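Local coordinates for protein TRAP-T family transporter, DctP (Periplasmic binding) subunit (Sulfitobacter sp. NAS-14.1, PDB 4PF8) that binds beta-D-galacturonate and probably delivers it to the membrane subunits of a TRAP transporter as their periplasmic solute-binding component, at residues V161-N170 with M181-F190; L130-Y141 with P233-F243. One frame throughout, in Å; residues are numbered along the deposited sequence.

Overall arrangement
Interactions 1 and 2 each send residues to the same galacturonate from a different sheet, an example of ligand capture between two lobes. Interaction 1 pairs the two parallel strands 165-168 and 184-187 and offers Arg-167 to the carboxylate; interaction 2 pairs antiparallel strands 135-141 and 234-239 at one edge of a five-stranded sheet and offers Glu-234 to the hydroxyl O2. Their centres lie about 29 Å apart, on opposite sides of the chain's centre, and their nearest atoms stay about 7 Å from each other. The sugar spans that gap, with Arg-146, His-32, Gln-70 and Asn-207 among its other hydrogen-bonding partners.

Interaction 1: V161-N170 with M181-F190; sequences VQGMKVRVMN and MGGNATPMAF. With GTR (beta-D-galactopyranuronic acid), chain D.
Arg-167 reaches across to the carbonyl of Met-188 side-on, NE and NH2 of Arg-167 both donating to Met-188 O, each at 2.9 Å. The oxygen lies only 3° out of the guanidinium plane, although the two bonds are bent. CG stands anti to the backbone N (chi1 172°) and the chain then bends at chi2, which lays Arg-167 CG against Met-188 CB at 3.7 Å while the two side chains cross obliquely. With that edge held by the backbone, the group turns NH1 and NH2 to the galacturonate carboxylate: NH1 donates to O6A at 2.8 Å and NH2 to O6B, both almost straight. Such a fork fixes the rotation of the guanidinium, and the paired charges would favour an ionised carboxylate. Beside it, the ring of Phe-190 lies face-on to the sugar, with ligand C5 3.6 Å above its plane, while Arg-167 NH1 meets the ring's edge. Met-169, present as selenomethionine, brings its SE atom to 3.3 Å from O4 of the sugar. An arginine paired with the substrate's carboxylate is a hallmark of TRAP solute-binding proteins, and here it rises from a parallel beta-alpha-beta unit, strand 165-168, helix 172-179 and strand 184-187. Its strands exchange backbone hydrogen bonds from Asn-184 N to Met-164 O through to Met-188 N to Val-168 O. The face opposite Arg-167 is apolar: Val-168 CG2 touches Ala-185 CB and Pro-187 CG, and Phe-174 and Ile-178 of the connecting helix also pack on Val-168. Farther along, Asn-170 and Pro-187 cross at about a right angle, ND2 against CB. At the far end, a type II turn from Val-161 to Met-164 directs Gly-163 N to Gly-182 O at 3.0 Å, and Val-161 CB faces Met-181 CB at 4.0 Å.

Interaction 2: L130-Y141 with P233-F243; sequences LEEKGIVALGYY and PECLCMSKKTF. With GTR (beta-D-galactopyranuronic acid), chain D.
Glu-234 and Tyr-141 open an antiparallel ladder, a hydrogen-bonded pair joined from N to O in both directions. The ladder holds the outermost strand 135-141 on the mixed five-stranded sheet of one lobe, and its other strand, 234-239, also pairs with strand 84-88. CG of Glu-234 is anti to the carbonyl carbon (chi1 -49°) and the chain extends beyond it, carrying OE2 to a very short hydrogen bond from galacturonate O2, 2.5 Å away. On the other face Cys-235 SG sits 3.6 Å from Ala-137 CB and oblique to the ring of Tyr-140, a sulfur-aromatic contact; the edge of that ring meets Glu-234 O. Leu-236 O faces a classic beta bulge, taking a bond from Leu-138 N at 2.7 Å and a weak one from Gly-139 N. Leu-236 CB lies 3.8 Å from Tyr-141 CE1, at a slant to that ring, while the phenol OH is bonded to Ser-261 of helix 248-282. Next, Cys-237 presses CB against Ile-135 CG2 at 3.6 Å. Met-238 exchanges two backbone bonds with Val-136, and its CE touches Leu-138 CD1. Ser-239, at the N-cap, accepts a weak bond from Thr-242 N on its OG. Lys-240 N donates to the carbonyl O of Gly-134, the C-prime residue of the Schellman motif ending helix 121-132; the aliphatic chain of Lys-240 runs across Val-136 at about a right angle, and its NZ forms a salt bridge with Asp-244. Last comes Phe-243, whose ring receives Val-136 CG1 in a CH-pi contact, 4.2 Å from the centroid and 5° off the ring normal.

Interaction 1: V161-N170 with M181-F190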
loop_
_atom_site.group_PDB
_atom_site.type_symbol
_atom_site.label_atom_id
_atom_site.label_comp_id
_atom_site.label_asym_id
_atom_site.label_seq_id
_atom_site.Cartn_x
_atom_site.Cartn_y
_atom_site.Cartn_z
ATOM N N VAL A 161 -5.083 20.700 -8.507
ATOM C CA VAL A 161 -4.141 20.412 -7.433
ATOM C C VAL A 161 -3.148 21.550 -7.191
ATOM O O VAL A 161 -2.470 21.583 -6.176
ATOM C CB VAL A 161 -3.390 19.089 -7.743
ATOM C CG1 VAL A 161 -2.390 18.726 -6.641
ATOM C CG2 VAL A 161 -4.381 17.969 -7.906
ATOM N N GLN A 162 -3.066 22.503 -8.115
ATOM C CA GLN A 162 -2.135 23.615 -7.963
ATOM C C GLN A 162 -2.301 24.332 -6.620
ATOM O O GLN A 162 -3.397 24.775 -6.260
ATOM C CB GLN A 162 -2.335 24.609 -9.107
ATOM C CG GLN A 162 -1.764 24.123 -10.403
ATOM C CD GLN A 162 -1.990 25.088 -11.541
ATOM O OE1 GLN A 162 -2.621 26.132 -11.385
ATOM N NE2 GLN A 162 -1.505 24.723 -12.707
ATOM N N GLY A 163 -1.202 24.457 -5.895
ATOM C CA GLY A 163 -1.196 25.186 -4.641
ATOM C C GLY A 163 -1.688 24.363 -3.464
ATOM O O GLY A 163 -1.641 24.810 -2.325
HETATM N N MSE A 164 -2.170 23.161 -3.717
HETATM C CA MSE A 164 -2.738 22.352 -2.633
HETATM C C MSE A 164 -1.639 21.710 -1.814
HETATM O O MSE A 164 -0.671 21.211 -2.372
HETATM C CB MSE A 164 -3.643 21.267 -3.203
HETATM C CG MSE A 164 -4.463 20.510 -2.194
HETATM SE SE MSE A 164 -5.877 19.517 -3.125
HETATM C CE MSE A 164 -7.037 20.922 -3.662
ATOM N N LYS A 165 -1.827 21.676 -0.496
ATOM C CA LYS A 165 -0.881 21.001 0.382
ATOM C C LYS A 165 -1.354 19.569 0.597
ATOM O O LYS A 165 -2.393 19.327 1.203
ATOM C CB LYS A 165 -0.754 21.722 1.729
ATOM C CG LYS A 165 -0.070 23.077 1.651
ATOM C CD LYS A 165 -0.100 23.812 2.988
ATOM C CE LYS A 165 0.677 25.108 2.879
ATOM N NZ LYS A 165 0.446 26.011 4.045
ATOM N N VAL A 166 -0.605 18.619 0.052
ATOM C CA VAL A 166 -1.037 17.230 -0.010
ATOM C C VAL A 166 -0.022 16.359 0.731
ATOM O O VAL A 166 1.171 16.414 0.452
ATOM C CB VAL A 166 -1.140 16.746 -1.477
ATOM C CG1 VAL A 166 -1.674 15.310 -1.526
ATOM C CG2 VAL A 166 -2.060 17.662 -2.306
ATOM N N ARG A 167 -0.511 15.573 1.679
ATOM C CA ARG A 167 0.354 14.599 2.342
ATOM C C ARG A 167 0.578 13.433 1.390
ATOM O O ARG A 167 -0.340 13.009 0.694
ATOM C CB ARG A 167 -0.284 14.079 3.621
ATOM C CG ARG A 167 0.468 12.942 4.264
ATOM C CD ARG A 167 -0.042 11.585 3.776
ATOM N NE ARG A 167 0.687 10.489 4.410
ATOM C CZ ARG A 167 0.424 9.201 4.207
ATOM N NH1 ARG A 167 -0.551 8.813 3.393
ATOM N NH2 ARG A 167 1.141 8.289 4.820
ATOM N N VAL A 168 1.806 12.923 1.384
ATOM C CA VAL A 168 2.137 11.711 0.665
ATOM C C VAL A 168 2.853 10.731 1.608
ATOM O O VAL A 168 3.305 11.120 2.689
ATOM C CB VAL A 168 3.026 12.001 -0.543
ATOM C CG1 VAL A 168 2.248 12.830 -1.557
ATOM C CG2 VAL A 168 4.319 12.699 -0.154
HETATM N N MSE A 169 2.922 9.479 1.184
HETATM C CA MSE A 169 3.737 8.464 1.857
HETATM C C MSE A 169 5.217 8.754 1.667
HETATM O O MSE A 169 5.615 9.595 0.863
HETATM C CB MSE A 169 3.476 7.080 1.250
HETATM C CG MSE A 169 2.180 6.500 1.560
HETATM SE SE MSE A 169 2.161 4.647 0.947
HETATM C CE MSE A 169 1.610 4.856 -0.898
ATOM N N ASN A 170 6.037 8.005 2.397
ATOM C CA ASN A 170 7.490 8.162 2.329
ATOM C C ASN A 170 8.122 7.455 1.129
ATOM O O ASN A 170 8.763 6.409 1.250
ATOM C CB ASN A 170 8.103 7.662 3.642
ATOM C CG ASN A 170 7.596 8.433 4.840
ATOM O OD1 ASN A 170 6.751 7.954 5.598
ATOM N ND2 ASN A 170 8.087 9.649 5.003
HETATM N N MSE A 181 1.904 18.259 -10.648
HETATM C CA MSE A 181 0.606 18.926 -10.817
HETATM C C MSE A 181 0.542 20.253 -10.099
HETATM O O MSE A 181 -0.527 20.859 -9.984
HETATM C CB MSE A 181 -0.512 18.019 -10.348
HETATM C CG MSE A 181 -0.628 16.770 -11.212
HETATM SE SE MSE A 181 -2.061 15.656 -10.613
HETATM C CE MSE A 181 -1.353 15.072 -8.990
ATOM N N GLY A 182 1.687 20.725 -9.633
ATOM C CA GLY A 182 1.780 22.034 -9.020
ATOM C C GLY A 182 1.375 22.068 -7.556
ATOM O O GLY A 182 1.212 23.151 -6.993
ATOM N N GLY A 183 1.246 20.900 -6.934
ATOM C CA GLY A 183 0.925 20.833 -5.519
ATOM C C GLY A 183 2.171 20.913 -4.665
ATOM O O GLY A 183 3.301 20.923 -5.173
ATOM N N ASN A 184 1.961 20.986 -3.362
ATOM C CA ASN A 184 3.058 21.001 -2.413
ATOM C C ASN A 184 2.960 19.762 -1.543
ATOM O O ASN A 184 2.009 19.607 -0.786
ATOM C CB ASN A 184 3.030 22.278 -1.583
ATOM C CG ASN A 184 3.099 23.530 -2.447
ATOM O OD1 ASN A 184 4.111 23.795 -3.109
ATOM N ND2 ASN A 184 2.012 24.292 -2.466
ATOM N N ALA A 185 3.934 18.871 -1.692
ATOM C CA ALA A 185 3.920 17.564 -1.044
ATOM C C ALA A 185 4.626 17.558 0.294
ATOM O O ALA A 185 5.674 18.167 0.449
ATOM C CB ALA A 185 4.568 16.553 -1.935
ATOM N N THR A 186 4.048 16.848 1.256
ATOM C CA THR A 186 4.691 16.666 2.542
ATOM C C THR A 186 4.634 15.177 2.875
ATOM O O THR A 186 3.555 14.649 3.092
ATOM C CB THR A 186 3.948 17.424 3.655
ATOM O OG1 THR A 186 3.978 18.825 3.379
ATOM C CG2 THR A 186 4.659 17.230 4.991
ATOM N N PRO A 187 5.803 14.502 2.901
ATOM C CA PRO A 187 5.874 13.106 3.345
ATOM C C PRO A 187 5.545 13.077 4.836
ATOM O O PRO A 187 6.095 13.868 5.605
ATOM C CB PRO A 187 7.331 12.713 3.075
ATOM C CG PRO A 187 7.862 13.777 2.164
ATOM C CD PRO A 187 7.118 15.014 2.492
HETATM N N MSE A 188 4.621 12.210 5.236
HETATM C CA MSE A 188 4.196 12.144 6.632
HETATM C C MSE A 188 3.700 10.735 6.930
HETATM O O MSE A 188 2.984 10.124 6.131
HETATM C CB MSE A 188 3.061 13.137 6.894
HETATM C CG MSE A 188 2.563 13.186 8.325
HETATM SE SE MSE A 188 1.066 14.452 8.453
HETATM C CE MSE A 188 1.727 15.670 7.229
ATOM N N ALA A 189 4.073 10.215 8.095
ATOM C CA ALA A 189 3.529 8.942 8.551
ATOM C C ALA A 189 2.005 8.916 8.568
ATOM O O ALA A 189 1.342 9.903 8.922
ATOM C CB ALA A 189 4.084 8.613 9.941
ATOM N N PHE A 190 1.441 7.773 8.197
ATOM C CA PHE A 190 -0.009 7.601 8.064
ATOM C C PHE A 190 -0.776 8.002 9.326
ATOM O O PHE A 190 -1.818 8.625 9.237
ATOM C CB PHE A 190 -0.294 6.139 7.698
ATOM C CG PHE A 190 -1.703 5.838 7.268
ATOM C CD1 PHE A 190 -2.322 6.545 6.259
ATOM C CD2 PHE A 190 -2.353 4.767 7.816
ATOM C CE1 PHE A 190 -3.597 6.219 5.856
ATOM C CE2 PHE A 190 -3.627 4.399 7.381
ATOM C CZ PHE A 190 -4.242 5.143 6.400
HETATM C C1 GTR D . -2.757 2.478 2.887
HETATM C C2 GTR D . -1.846 1.305 3.033
HETATM C C3 GTR D . -1.022 1.522 4.289
HETATM C C4 GTR D . -0.204 2.803 4.198
HETATM C C5 GTR D . -1.207 3.926 3.952
HETATM C C6 GTR D . -0.482 5.251 3.748
HETATM O O1 GTR D . -3.537 2.364 1.656
HETATM O O2 GTR D . -2.674 0.120 3.188
HETATM O O3 GTR D . -0.082 0.427 4.357
HETATM O O4 GTR D . 0.688 2.680 3.077
HETATM O O5 GTR D . -2.024 3.661 2.794
HETATM O O6A GTR D . -1.040 6.057 2.957
HETATM O O6B GTR D . 0.514 5.513 4.461
HETATM O O HOH W 1 -1.281 21.399 -12.765
#

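Interaction 2: L130-Y141 with P233-F243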
loop_
_atom_site.group_PDB
_atom_site.type_symbol
_atom_site.label_atom_id
_atom_site.label_comp_id
_atom_site.label_asym_id
_atom_site.label_seq_id
_atom_site.Cartn_x
_atom_site.Cartn_y
_atom_site.Cartn_z
ATOM N N LEU A 130 13.034 -8.562 -2.882
ATOM C CA LEU A 130 12.756 -8.495 -1.453
ATOM C C LEU A 130 13.624 -9.482 -0.679
ATOM O O LEU A 130 14.132 -9.164 0.389
ATOM C CB LEU A 130 11.287 -8.757 -1.184
ATOM C CG LEU A 130 10.335 -7.637 -1.611
ATOM C CD1 LEU A 130 8.917 -8.174 -1.801
ATOM C CD2 LEU A 130 10.358 -6.512 -0.591
ATOM N N GLU A 131 13.806 -10.682 -1.218
ATOM C CA GLU A 131 14.586 -11.700 -0.529
ATOM C C GLU A 131 16.032 -11.250 -0.370
ATOM O O GLU A 131 16.678 -11.539 0.640
ATOM C CB GLU A 131 14.527 -13.028 -1.295
ATOM C CG GLU A 131 15.184 -14.184 -0.561
ATOM C CD GLU A 131 15.182 -15.486 -1.367
ATOM O OE1 GLU A 131 14.790 -15.461 -2.553
ATOM O OE2 GLU A 131 15.573 -16.531 -0.819
ATOM N N GLU A 132 16.551 -10.543 -1.373
ATOM C CA GLU A 132 17.910 -9.998 -1.331
ATOM C C GLU A 132 18.111 -8.984 -0.221
ATOM O O GLU A 132 19.244 -8.718 0.213
ATOM C CB GLU A 132 18.252 -9.354 -2.667
ATOM C CG GLU A 132 18.466 -10.387 -3.738
ATOM C CD GLU A 132 18.767 -9.775 -5.082
ATOM O OE1 GLU A 132 18.598 -8.537 -5.223
ATOM O OE2 GLU A 132 19.155 -10.543 -5.993
ATOM N N LYS A 133 17.010 -8.395 0.224
ATOM C CA LYS A 133 17.055 -7.406 1.284
ATOM C C LYS A 133 16.535 -7.958 2.617
ATOM O O LYS A 133 16.223 -7.199 3.532
ATOM C CB LYS A 133 16.241 -6.184 0.866
ATOM C CG LYS A 133 16.820 -5.433 -0.329
ATOM C CD LYS A 133 18.225 -4.970 -0.064
ATOM C CE LYS A 133 18.741 -3.999 -1.121
ATOM N NZ LYS A 133 18.792 -4.598 -2.465
ATOM N N GLY A 134 16.415 -9.278 2.723
ATOM C CA GLY A 134 16.016 -9.883 3.991
ATOM C C GLY A 134 14.531 -10.072 4.244
ATOM O O GLY A 134 14.103 -10.205 5.395
ATOM N N ILE A 135 13.728 -10.094 3.187
ATOM C CA ILE A 135 12.282 -10.118 3.328
ATOM C C ILE A 135 11.722 -11.247 2.466
ATOM O O ILE A 135 12.033 -11.329 1.276
ATOM C CB ILE A 135 11.676 -8.786 2.843
ATOM C CG1 ILE A 135 12.206 -7.639 3.694
ATOM C CG2 ILE A 135 10.159 -8.834 2.896
ATOM C CD1 ILE A 135 11.851 -6.259 3.119
ATOM N N VAL A 136 10.922 -12.122 3.073
ATOM C CA VAL A 136 10.338 -13.258 2.359
ATOM C C VAL A 136 8.863 -12.959 2.086
ATOM O O VAL A 136 8.052 -12.872 2.993
ATOM C CB VAL A 136 10.497 -14.561 3.163
ATOM C CG1 VAL A 136 9.785 -15.717 2.468
ATOM C CG2 VAL A 136 11.976 -14.896 3.348
ATOM N N ALA A 137 8.523 -12.804 0.809
ATOM C CA ALA A 137 7.154 -12.497 0.397
ATOM C C ALA A 137 6.275 -13.749 0.429
ATOM O O ALA A 137 6.652 -14.803 -0.112
ATOM C CB ALA A 137 7.160 -11.904 -1.014
ATOM N N LEU A 138 5.135 -13.668 1.100
ATOM C CA LEU A 138 4.228 -14.811 1.192
ATOM C C LEU A 138 2.952 -14.631 0.379
ATOM O O LEU A 138 2.239 -15.594 0.094
ATOM C CB LEU A 138 3.848 -15.075 2.641
ATOM C CG LEU A 138 5.023 -15.375 3.577
ATOM C CD1 LEU A 138 4.515 -15.502 4.999
ATOM C CD2 LEU A 138 5.762 -16.639 3.157
ATOM N N GLY A 139 2.660 -13.400 -0.001
ATOM C CA GLY A 139 1.492 -13.130 -0.800
ATOM C C GLY A 139 1.295 -11.648 -0.962
ATOM O O GLY A 139 1.810 -10.856 -0.182
ATOM N N TYR A 140 0.575 -11.275 -2.009
ATOM C CA TYR A 140 0.271 -9.872 -2.283
ATOM C C TYR A 140 -1.197 -9.543 -2.010
ATOM O O TYR A 140 -2.124 -10.024 -2.681
ATOM C CB TYR A 140 0.699 -9.499 -3.724
ATOM C CG TYR A 140 2.185 -9.649 -3.942
ATOM C CD1 TYR A 140 3.088 -8.816 -3.275
ATOM C CD2 TYR A 140 2.695 -10.621 -4.804
ATOM C CE1 TYR A 140 4.448 -8.966 -3.435
ATOM C CE2 TYR A 140 4.067 -10.766 -4.984
ATOM C CZ TYR A 140 4.936 -9.929 -4.287
ATOM O OH TYR A 140 6.304 -10.063 -4.451
ATOM N N TYR A 141 -1.390 -8.740 -0.976
ATOM C CA TYR A 141 -2.706 -8.273 -0.544
ATOM C C TYR A 141 -3.157 -7.091 -1.397
ATOM O O TYR A 141 -2.345 -6.330 -1.918
ATOM C CB TYR A 141 -2.661 -7.842 0.929
ATOM C CG TYR A 141 -2.701 -8.940 2.002
ATOM C CD1 TYR A 141 -2.355 -10.253 1.732
ATOM C CD2 TYR A 141 -3.076 -8.628 3.299
ATOM C CE1 TYR A 141 -2.396 -11.230 2.749
ATOM C CE2 TYR A 141 -3.127 -9.579 4.295
ATOM C CZ TYR A 141 -2.787 -10.869 4.025
ATOM O OH TYR A 141 -2.834 -11.799 5.041
ATOM N N PRO A 233 0.360 -2.617 -4.545
ATOM C CA PRO A 233 0.162 -3.889 -3.838
ATOM C C PRO A 233 0.782 -3.865 -2.469
ATOM O O PRO A 233 1.670 -3.052 -2.224
ATOM C CB PRO A 233 0.915 -4.904 -4.702
ATOM C CG PRO A 233 1.196 -4.202 -5.995
ATOM C CD PRO A 233 1.277 -2.762 -5.680
ATOM N N GLU A 234 0.311 -4.746 -1.588
ATOM C CA GLU A 234 0.898 -4.892 -0.272
ATOM C C GLU A 234 1.410 -6.300 -0.163
ATOM O O GLU A 234 0.938 -7.197 -0.871
ATOM C CB GLU A 234 -0.131 -4.580 0.801
ATOM C CG GLU A 234 -0.794 -3.276 0.463
ATOM C CD GLU A 234 -1.438 -2.584 1.614
ATOM O OE1 GLU A 234 -1.937 -3.266 2.534
ATOM O OE2 GLU A 234 -1.452 -1.325 1.586
ATOM N N CYS A 235 2.393 -6.501 0.686
ATOM C CA CYS A 235 3.033 -7.781 0.781
ATOM C C CYS A 235 2.946 -8.303 2.200
ATOM O O CYS A 235 3.389 -7.624 3.139
ATOM C CB CYS A 235 4.468 -7.633 0.332
ATOM S SG CYS A 235 5.382 -9.148 0.348
ATOM N N LEU A 236 2.319 -9.463 2.339
ATOM C CA LEU A 236 2.395 -10.243 3.567
ATOM C C LEU A 236 3.763 -10.888 3.517
ATOM O O LEU A 236 4.076 -11.637 2.586
ATOM C CB LEU A 236 1.315 -11.338 3.620
ATOM C CG LEU A 236 1.514 -12.322 4.780
ATOM C CD1 LEU A 236 1.304 -11.687 6.146
ATOM C CD2 LEU A 236 0.577 -13.526 4.590
ATOM N N CYS A 237 4.603 -10.563 4.484
ATOM C CA CYS A 237 5.945 -11.090 4.440
ATOM C C CYS A 237 6.506 -11.393 5.790
ATOM O O CYS A 237 5.999 -10.978 6.816
ATOM C CB CYS A 237 6.860 -10.111 3.771
ATOM S SG CYS A 237 6.859 -8.534 4.569
HETATM N N MSE A 238 7.602 -12.121 5.745
HETATM C CA MSE A 238 8.274 -12.561 6.941
HETATM C C MSE A 238 9.685 -12.071 6.894
HETATM O O MSE A 238 10.287 -11.942 5.832
HETATM C CB MSE A 238 8.266 -14.085 6.968
HETATM C CG MSE A 238 8.902 -14.689 8.169
HETATM SE SE MSE A 238 8.047 -16.405 8.539
HETATM C CE MSE A 238 6.383 -15.671 8.737
ATOM N N SER A 239 10.250 -11.807 8.064
ATOM C CA SER A 239 11.680 -11.628 8.143
ATOM C C SER A 239 12.396 -12.867 7.641
ATOM O O SER A 239 12.107 -13.978 8.091
ATOM C CB SER A 239 12.100 -11.380 9.590
ATOM O OG SER A 239 13.507 -11.475 9.675
ATOM N N LYS A 240 13.333 -12.696 6.717
ATOM C CA LYS A 240 14.090 -13.846 6.244
ATOM C C LYS A 240 14.863 -14.520 7.389
ATOM O O LYS A 240 15.017 -15.745 7.408
ATOM C CB LYS A 240 15.011 -13.449 5.080
ATOM C CG LYS A 240 15.767 -14.625 4.448
ATOM C CD LYS A 240 16.549 -14.181 3.212
ATOM C CE LYS A 240 17.783 -15.051 2.960
ATOM N NZ LYS A 240 17.497 -16.496 2.937
ATOM N N LYS A 241 15.357 -13.736 8.341
ATOM C CA LYS A 241 16.026 -14.320 9.494
ATOM C C LYS A 241 15.087 -15.275 10.223
ATOM O O LYS A 241 15.466 -16.401 10.567
ATOM C CB LYS A 241 16.535 -13.234 10.435
ATOM C CG LYS A 241 17.663 -12.449 9.825
ATOM C CD LYS A 241 17.966 -11.204 10.591
ATOM C CE LYS A 241 19.234 -10.574 10.080
ATOM N NZ LYS A 241 20.404 -11.428 10.409
ATOM N N THR A 242 13.855 -14.839 10.460
ATOM C CA THR A 242 12.898 -15.702 11.155
ATOM C C THR A 242 12.557 -16.916 10.299
ATOM O O THR A 242 12.531 -18.053 10.769
ATOM C CB THR A 242 11.616 -14.946 11.519
ATOM O OG1 THR A 242 11.949 -13.822 12.342
ATOM C CG2 THR A 242 10.647 -15.859 12.277
ATOM N N PHE A 243 12.319 -16.677 9.022
ATOM C CA PHE A 243 11.906 -17.754 8.122
ATOM C C PHE A 243 12.995 -18.823 7.988
ATOM O O PHE A 243 12.705 -20.030 8.003
ATOM C CB PHE A 243 11.559 -17.155 6.762
ATOM C CG PHE A 243 11.006 -18.141 5.787
ATOM C CD1 PHE A 243 9.662 -18.480 5.802
ATOM C CD2 PHE A 243 11.834 -18.739 4.863
ATOM C CE1 PHE A 243 9.154 -19.398 4.895
ATOM C CE2 PHE A 243 11.328 -19.641 3.957
ATOM C CZ PHE A 243 9.988 -19.965 3.976
HETATM C C1 GTR D . -2.757 2.478 2.887
HETATM C C2 GTR D . -1.846 1.305 3.033
HETATM C C3 GTR D . -1.022 1.522 4.289
HETATM C C4 GTR D . -0.204 2.803 4.198
HETATM C C5 GTR D . -1.207 3.926 3.952
HETATM C C6 GTR D . -0.482 5.251 3.748
HETATM O O1 GTR D . -3.537 2.364 1.656
HETATM O O2 GTR D . -2.674 0.120 3.188
HETATM O O3 GTR D . -0.082 0.427 4.357
HETATM O O4 GTR D . 0.688 2.680 3.077
HETATM O O5 GTR D . -2.024 3.661 2.794
HETATM O O6A GTR D . -1.040 6.057 2.957
HETATM O O6B GTR D . 0.514 5.513 4.461
HETATM O O HOH W 2 15.595 -10.614 7.747
#